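Local coordinates for Crh-like protein 5 (Neosartorya fumigata, PDB 6IBU) that cuts chitin and transfers it to 1,6-beta-glucan or to other chitin chains, cross-linking polysaccharides in the fungal cell wall, at residues Q56-F69 with P178-S192. Sequence-based numbering, arbitrary orientation.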
loop_
_atom_site.group_PDB
_atom_site.type_symbol
_atom_site.label_atom_id
_atom_site.label_comp_id
_atom_site.label_asym_id
_atom_site.label_seq_id
_atom_site.Cartn_x
_atom_site.Cartn_y
_atom_site.Cartn_z
ATOM N N GLN A 56 2.389 -6.397 -21.211
ATOM C CA GLN A 56 2.960 -7.335 -20.230
ATOM C C GLN A 56 4.215 -6.682 -19.649
ATOM O O GLN A 56 4.938 -6.012 -20.405
ATOM C CB GLN A 56 3.231 -8.689 -20.878
ATOM C CG GLN A 56 3.777 -9.723 -19.901
ATOM C CD GLN A 56 3.969 -11.085 -20.528
ATOM O OE1 GLN A 56 4.146 -11.223 -21.733
ATOM N NE2 GLN A 56 3.963 -12.118 -19.707
ATOM N N GLY A 57 4.438 -6.853 -18.346
ATOM C CA GLY A 57 5.576 -6.266 -17.621
ATOM C C GLY A 57 5.291 -4.866 -17.097
ATOM O O GLY A 57 6.114 -4.410 -16.297
ATOM N N ASP A 58 4.180 -4.222 -17.492
ATOM C CA ASP A 58 3.776 -2.872 -17.003
ATOM C C ASP A 58 3.319 -2.968 -15.545
ATOM O O ASP A 58 2.323 -3.655 -15.272
ATOM C CB ASP A 58 2.639 -2.238 -17.809
ATOM C CG ASP A 58 3.115 -1.470 -19.027
ATOM O OD1 ASP A 58 4.331 -1.564 -19.333
ATOM O OD2 ASP A 58 2.264 -0.786 -19.668
ATOM N N ALA A 59 4.051 -2.318 -14.647
ATOM C CA ALA A 59 3.789 -2.302 -13.197
ATOM C C ALA A 59 4.167 -0.922 -12.674
ATOM O O ALA A 59 5.037 -0.767 -11.820
ATOM C CB ALA A 59 4.573 -3.404 -12.538
ATOM N N PRO A 60 3.524 0.137 -13.180
ATOM C CA PRO A 60 3.815 1.486 -12.713
ATOM C C PRO A 60 3.583 1.621 -11.200
ATOM O O PRO A 60 2.564 1.195 -10.717
ATOM C CB PRO A 60 2.831 2.373 -13.490
ATOM C CG PRO A 60 1.739 1.413 -13.918
ATOM C CD PRO A 60 2.451 0.099 -14.172
ATOM N N THR A 61 4.561 2.191 -10.503
ATOM C CA THR A 61 4.579 2.294 -9.027
ATOM C C THR A 61 5.187 3.623 -8.597
ATOM O O THR A 61 6.117 4.077 -9.254
ATOM C CB THR A 61 5.399 1.160 -8.405
ATOM O OG1 THR A 61 5.064 -0.060 -9.055
ATOM C CG2 THR A 61 5.125 1.002 -6.932
ATOM N N ILE A 62 4.688 4.193 -7.505
ATOM C CA ILE A 62 5.364 5.306 -6.796
ATOM C C ILE A 62 5.492 4.913 -5.328
ATOM O O ILE A 62 4.568 4.285 -4.800
ATOM C CB ILE A 62 4.627 6.645 -6.997
ATOM C CG1 ILE A 62 3.201 6.631 -6.451
ATOM C CG2 ILE A 62 4.651 7.055 -8.465
ATOM C CD1 ILE A 62 2.587 8.018 -6.402
ATOM N N ASP A 63 6.650 5.203 -4.734
ATOM C CA ASP A 63 6.944 5.051 -3.289
ATOM C C ASP A 63 7.221 6.435 -2.703
ATOM O O ASP A 63 7.888 7.239 -3.383
ATOM C CB ASP A 63 8.216 4.245 -3.062
ATOM C CG ASP A 63 8.099 2.773 -3.356
ATOM O OD1 ASP A 63 6.959 2.292 -3.427
ATOM O OD2 ASP A 63 9.158 2.123 -3.483
ATOM N N THR A 64 6.778 6.693 -1.477
ATOM C CA THR A 64 7.211 7.876 -0.701
ATOM C C THR A 64 8.709 7.728 -0.432
ATOM O O THR A 64 9.169 6.615 -0.180
ATOM C CB THR A 64 6.397 8.061 0.586
ATOM O OG1 THR A 64 6.438 6.878 1.382
ATOM C CG2 THR A 64 4.962 8.433 0.309
ATOM N N ASP A 65 9.445 8.821 -0.541
ATOM C CA ASP A 65 10.882 8.887 -0.166
ATOM C C ASP A 65 11.003 8.611 1.335
ATOM O O ASP A 65 11.947 7.934 1.728
ATOM C CB ASP A 65 11.485 10.259 -0.475
ATOM C CG ASP A 65 11.711 10.545 -1.943
ATOM O OD1 ASP A 65 11.686 9.589 -2.765
ATOM O OD2 ASP A 65 11.893 11.734 -2.257
ATOM N N PHE A 66 10.024 9.056 2.114
ATOM C CA PHE A 66 10.012 9.006 3.592
ATOM C C PHE A 66 9.233 7.789 4.086
ATOM O O PHE A 66 8.430 7.199 3.337
ATOM C CB PHE A 66 9.359 10.269 4.155
ATOM C CG PHE A 66 8.015 10.560 3.538
ATOM C CD1 PHE A 66 6.863 9.975 4.033
ATOM C CD2 PHE A 66 7.905 11.400 2.440
ATOM C CE1 PHE A 66 5.626 10.261 3.483
ATOM C CE2 PHE A 66 6.667 11.671 1.875
ATOM C CZ PHE A 66 5.527 11.112 2.404
ATOM N N TYR A 67 9.492 7.445 5.349
ATOM C CA TYR A 67 8.745 6.465 6.167
ATOM C C TYR A 67 8.040 7.252 7.263
ATOM O O TYR A 67 8.561 8.281 7.655
ATOM C CB TYR A 67 9.668 5.440 6.823
ATOM C CG TYR A 67 10.344 4.508 5.861
ATOM C CD1 TYR A 67 11.325 4.971 4.998
ATOM C CD2 TYR A 67 10.049 3.153 5.843
ATOM C CE1 TYR A 67 11.971 4.121 4.116
ATOM C CE2 TYR A 67 10.688 2.294 4.959
ATOM C CZ TYR A 67 11.652 2.780 4.097
ATOM O OH TYR A 67 12.278 1.936 3.236
ATOM N N PHE A 68 6.887 6.787 7.711
ATOM C CA PHE A 68 6.184 7.329 8.893
ATOM C C PHE A 68 6.015 6.181 9.891
ATOM O O PHE A 68 6.059 5.018 9.490
ATOM C CB PHE A 68 4.911 8.044 8.456
ATOM C CG PHE A 68 3.775 7.174 8.005
ATOM C CD1 PHE A 68 3.778 6.600 6.753
ATOM C CD2 PHE A 68 2.650 7.032 8.799
ATOM C CE1 PHE A 68 2.708 5.821 6.343
ATOM C CE2 PHE A 68 1.593 6.245 8.389
ATOM C CZ PHE A 68 1.615 5.650 7.160
ATOM N N PHE A 69 5.916 6.522 11.171
ATOM C CA PHE A 69 5.924 5.561 12.294
ATOM C C PHE A 69 4.656 5.767 13.093
ATOM O O PHE A 69 4.649 6.626 13.997
ATOM C CB PHE A 69 7.163 5.762 13.153
ATOM C CG PHE A 69 7.401 4.700 14.195
ATOM C CD1 PHE A 69 7.006 3.392 13.981
ATOM C CD2 PHE A 69 8.058 5.013 15.369
ATOM C CE1 PHE A 69 7.263 2.415 14.925
ATOM C CE2 PHE A 69 8.325 4.034 16.313
ATOM C CZ PHE A 69 7.929 2.740 16.083
ATOM N N PRO A 178 8.541 1.400 10.926
ATOM C CA PRO A 178 8.258 2.560 10.092
ATOM C C PRO A 178 7.970 2.049 8.678
ATOM O O PRO A 178 8.686 1.200 8.183
ATOM C CB PRO A 178 9.541 3.398 10.115
ATOM C CG PRO A 178 10.370 2.793 11.261
ATOM C CD PRO A 178 9.935 1.354 11.389
ATOM N N MET A 179 6.949 2.609 8.056
ATOM C CA MET A 179 6.475 2.115 6.756
ATOM C C MET A 179 6.441 3.248 5.751
ATOM O O MET A 179 6.228 4.379 6.138
ATOM C CB MET A 179 5.082 1.497 6.886
ATOM C CG MET A 179 5.141 0.149 7.550
ATOM S SD MET A 179 3.630 -0.798 7.434
ATOM C CE MET A 179 2.514 0.207 8.401
ATOM N N ARG A 180 6.625 2.902 4.486
ATOM C CA ARG A 180 6.449 3.871 3.394
ATOM C C ARG A 180 5.176 3.496 2.640
ATOM O O ARG A 180 4.638 2.408 2.846
ATOM C CB ARG A 180 7.728 3.945 2.570
ATOM C CG ARG A 180 8.021 2.734 1.713
ATOM C CD ARG A 180 8.692 3.220 0.460
ATOM N NE ARG A 180 10.103 2.896 0.491
ATOM C CZ ARG A 180 11.101 3.674 0.079
ATOM N NH1 ARG A 180 10.883 4.875 -0.438
ATOM N NH2 ARG A 180 12.337 3.226 0.189
ATOM N N LEU A 181 4.641 4.442 1.883
ATOM C CA LEU A 181 3.413 4.223 1.097
ATOM C C LEU A 181 3.826 3.909 -0.341
ATOM O O LEU A 181 4.602 4.668 -0.914
ATOM C CB LEU A 181 2.562 5.486 1.235
ATOM C CG LEU A 181 1.272 5.534 0.431
ATOM C CD1 LEU A 181 0.322 4.405 0.817
ATOM C CD2 LEU A 181 0.621 6.896 0.629
ATOM N N ARG A 182 3.348 2.793 -0.883
ATOM C CA ARG A 182 3.581 2.391 -2.294
ATOM C C ARG A 182 2.225 2.432 -3.000
ATOM O O ARG A 182 1.239 1.905 -2.455
ATOM C CB ARG A 182 4.236 1.008 -2.372
ATOM C CG ARG A 182 5.233 0.759 -1.240
ATOM C CD ARG A 182 6.293 -0.319 -1.443
ATOM N NE ARG A 182 6.780 -0.344 -2.818
ATOM C CZ ARG A 182 7.284 -1.408 -3.428
ATOM N NH1 ARG A 182 7.386 -2.561 -2.786
ATOM N NH2 ARG A 182 7.675 -1.314 -4.687
ATOM N N LEU A 183 2.135 3.085 -4.145
ATOM C CA LEU A 183 0.903 3.045 -4.964
ATOM C C LEU A 183 1.272 2.415 -6.294
ATOM O O LEU A 183 2.307 2.790 -6.856
ATOM C CB LEU A 183 0.377 4.459 -5.162
ATOM C CG LEU A 183 -0.026 5.175 -3.886
ATOM C CD1 LEU A 183 -0.255 6.647 -4.158
ATOM C CD2 LEU A 183 -1.270 4.525 -3.303
ATOM N N GLY A 184 0.413 1.548 -6.812
ATOM C CA GLY A 184 0.695 0.954 -8.125
ATOM C C GLY A 184 -0.408 0.072 -8.641
ATOM O O GLY A 184 -1.266 -0.380 -7.873
ATOM N N SER A 185 -0.333 -0.188 -9.934
ATOM C CA SER A 185 -1.186 -1.158 -10.648
ATOM C C SER A 185 -0.250 -2.131 -11.338
ATOM O O SER A 185 0.878 -1.756 -11.606
ATOM C CB SER A 185 -2.111 -0.471 -11.607
ATOM O OG SER A 185 -1.356 0.197 -12.618
ATOM N N TRP A 186 -0.732 -3.339 -11.581
ATOM C CA TRP A 186 0.050 -4.432 -12.191
ATOM C C TRP A 186 -0.900 -5.547 -12.614
ATOM O O TRP A 186 -2.029 -5.577 -12.141
ATOM C CB TRP A 186 1.089 -4.947 -11.203
ATOM C CG TRP A 186 0.543 -5.315 -9.865
ATOM C CD1 TRP A 186 0.144 -4.456 -8.885
ATOM C CD2 TRP A 186 0.412 -6.637 -9.320
ATOM N NE1 TRP A 186 -0.244 -5.152 -7.777
ATOM C CE2 TRP A 186 -0.079 -6.488 -8.004
ATOM C CE3 TRP A 186 0.685 -7.926 -9.798
ATOM C CZ2 TRP A 186 -0.336 -7.574 -7.178
ATOM C CZ3 TRP A 186 0.428 -9.005 -8.983
ATOM C CH2 TRP A 186 -0.068 -8.827 -7.687
ATOM N N ALA A 187 -0.429 -6.444 -13.462
ATOM C CA ALA A 187 -1.249 -7.569 -13.950
ATOM C C ALA A 187 -1.032 -8.759 -13.024
ATOM O O ALA A 187 -0.053 -9.450 -13.208
ATOM C CB ALA A 187 -0.884 -7.879 -15.372
ATOM N N GLY A 188 -1.921 -8.980 -12.061
ATOM C CA GLY A 188 -1.946 -10.223 -11.275
ATOM C C GLY A 188 -2.190 -11.390 -12.204
ATOM O O GLY A 188 -1.718 -12.483 -11.927
ATOM N N GLY A 189 -2.898 -11.130 -13.300
ATOM C CA GLY A 189 -3.264 -12.129 -14.309
ATOM C C GLY A 189 -2.265 -12.214 -15.455
ATOM O O GLY A 189 -2.659 -12.683 -16.518
ATOM N N ASP A 190 -1.029 -11.747 -15.269
ATOM C CA ASP A 190 0.105 -11.979 -16.197
ATOM C C ASP A 190 0.232 -13.484 -16.393
ATOM O O ASP A 190 0.296 -14.211 -15.408
ATOM C CB ASP A 190 1.377 -11.383 -15.593
ATOM C CG ASP A 190 2.585 -11.349 -16.509
ATOM O OD1 ASP A 190 2.844 -12.387 -17.151
ATOM O OD2 ASP A 190 3.296 -10.293 -16.507
ATOM N N PRO A 191 0.241 -14.007 -17.640
ATOM C CA PRO A 191 0.393 -15.447 -17.867
ATOM C C PRO A 191 1.647 -16.052 -17.213
ATOM O O PRO A 191 1.633 -17.198 -16.823
ATOM C CB PRO A 191 0.495 -15.574 -19.390
ATOM C CG PRO A 191 -0.148 -14.322 -19.933
ATOM C CD PRO A 191 0.087 -13.254 -18.889
ATOM N N SER A 192 2.694 -15.246 -17.052
ATOM C CA SER A 192 3.966 -15.668 -16.422
ATOM C C SER A 192 3.825 -15.789 -14.899
ATOM O O SER A 192 4.787 -16.232 -14.270
ATOM C CB SER A 192 5.079 -14.737 -16.801
ATOM O OG SER A 192 5.263 -13.741 -15.812
HETATM O O HOH W 1 2.471 -7.922 -16.706
HETATM O O HOH W 2 2.304 -6.106 -14.505
HETATM O O HOH W 3 2.796 -2.019 -9.422
#
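Asp-190 OD1 takes two hydrogen bonds from different sides of its carboxylate. Gln-56 NE2 reaches it at 2.8 Å on the syn side, from well out of the carboxylate plane, the amide plane turned 52° from that of the carboxylate, and the backbone N of Ser-192 meets it on the anti side, closing an Asx turn. The extended side chain of Gln-56, with CG anti to its N, spans the gap to this turn; water 1 links Asp-190 OD2 to Gly-57 N.

Further along, strands 61-64 and 179-187 run antiparallel, their axes at 177°. Ile-62 and Leu-183 form a hydrogen-bonded pair, N to O at 2.8 Å in both directions, and Ile-62 CG1 packs on Leu-183 CB. On the other face, the side chains of Asp-63 and Arg-182 run alongside each other in the same direction: Arg-182 NE donates to the syn side of Asp-63 OD1 at 2.7 Å within the guanidinium plane, making a salt bridge. These strands belong to one sheet of the GH16 beta-sandwich, between strands 35-39 and 85-93, and Arg-182 and Trp-186 both bind chitin. Glu-92 engages Arg-182 NH1, so two carboxylates would help fix the orientation of this guanidinium; Ser-88 receives the indole NH of Trp-186.

Past Asp-63 the pairing shifts by two residues before Phe-68 and Met-179 bond reciprocally. Thr-64 OG1 spans the break, accepting from Leu-181 N at 3.1 Å and donating to Phe-66 O in its carbonyl plane. Arg-180 CB sits over the face of the Tyr-67 ring, 4.1 Å from the centroid and 10° off the normal, a CH-pi contact. Bends at chi2 and chi3 turn the guanidinium edge to Thr-64 O, with Asp-63 OD2 and Tyr-67 CE1 over opposite faces, while Tyr-67 OH is hydrogen-bonded to Asp-94.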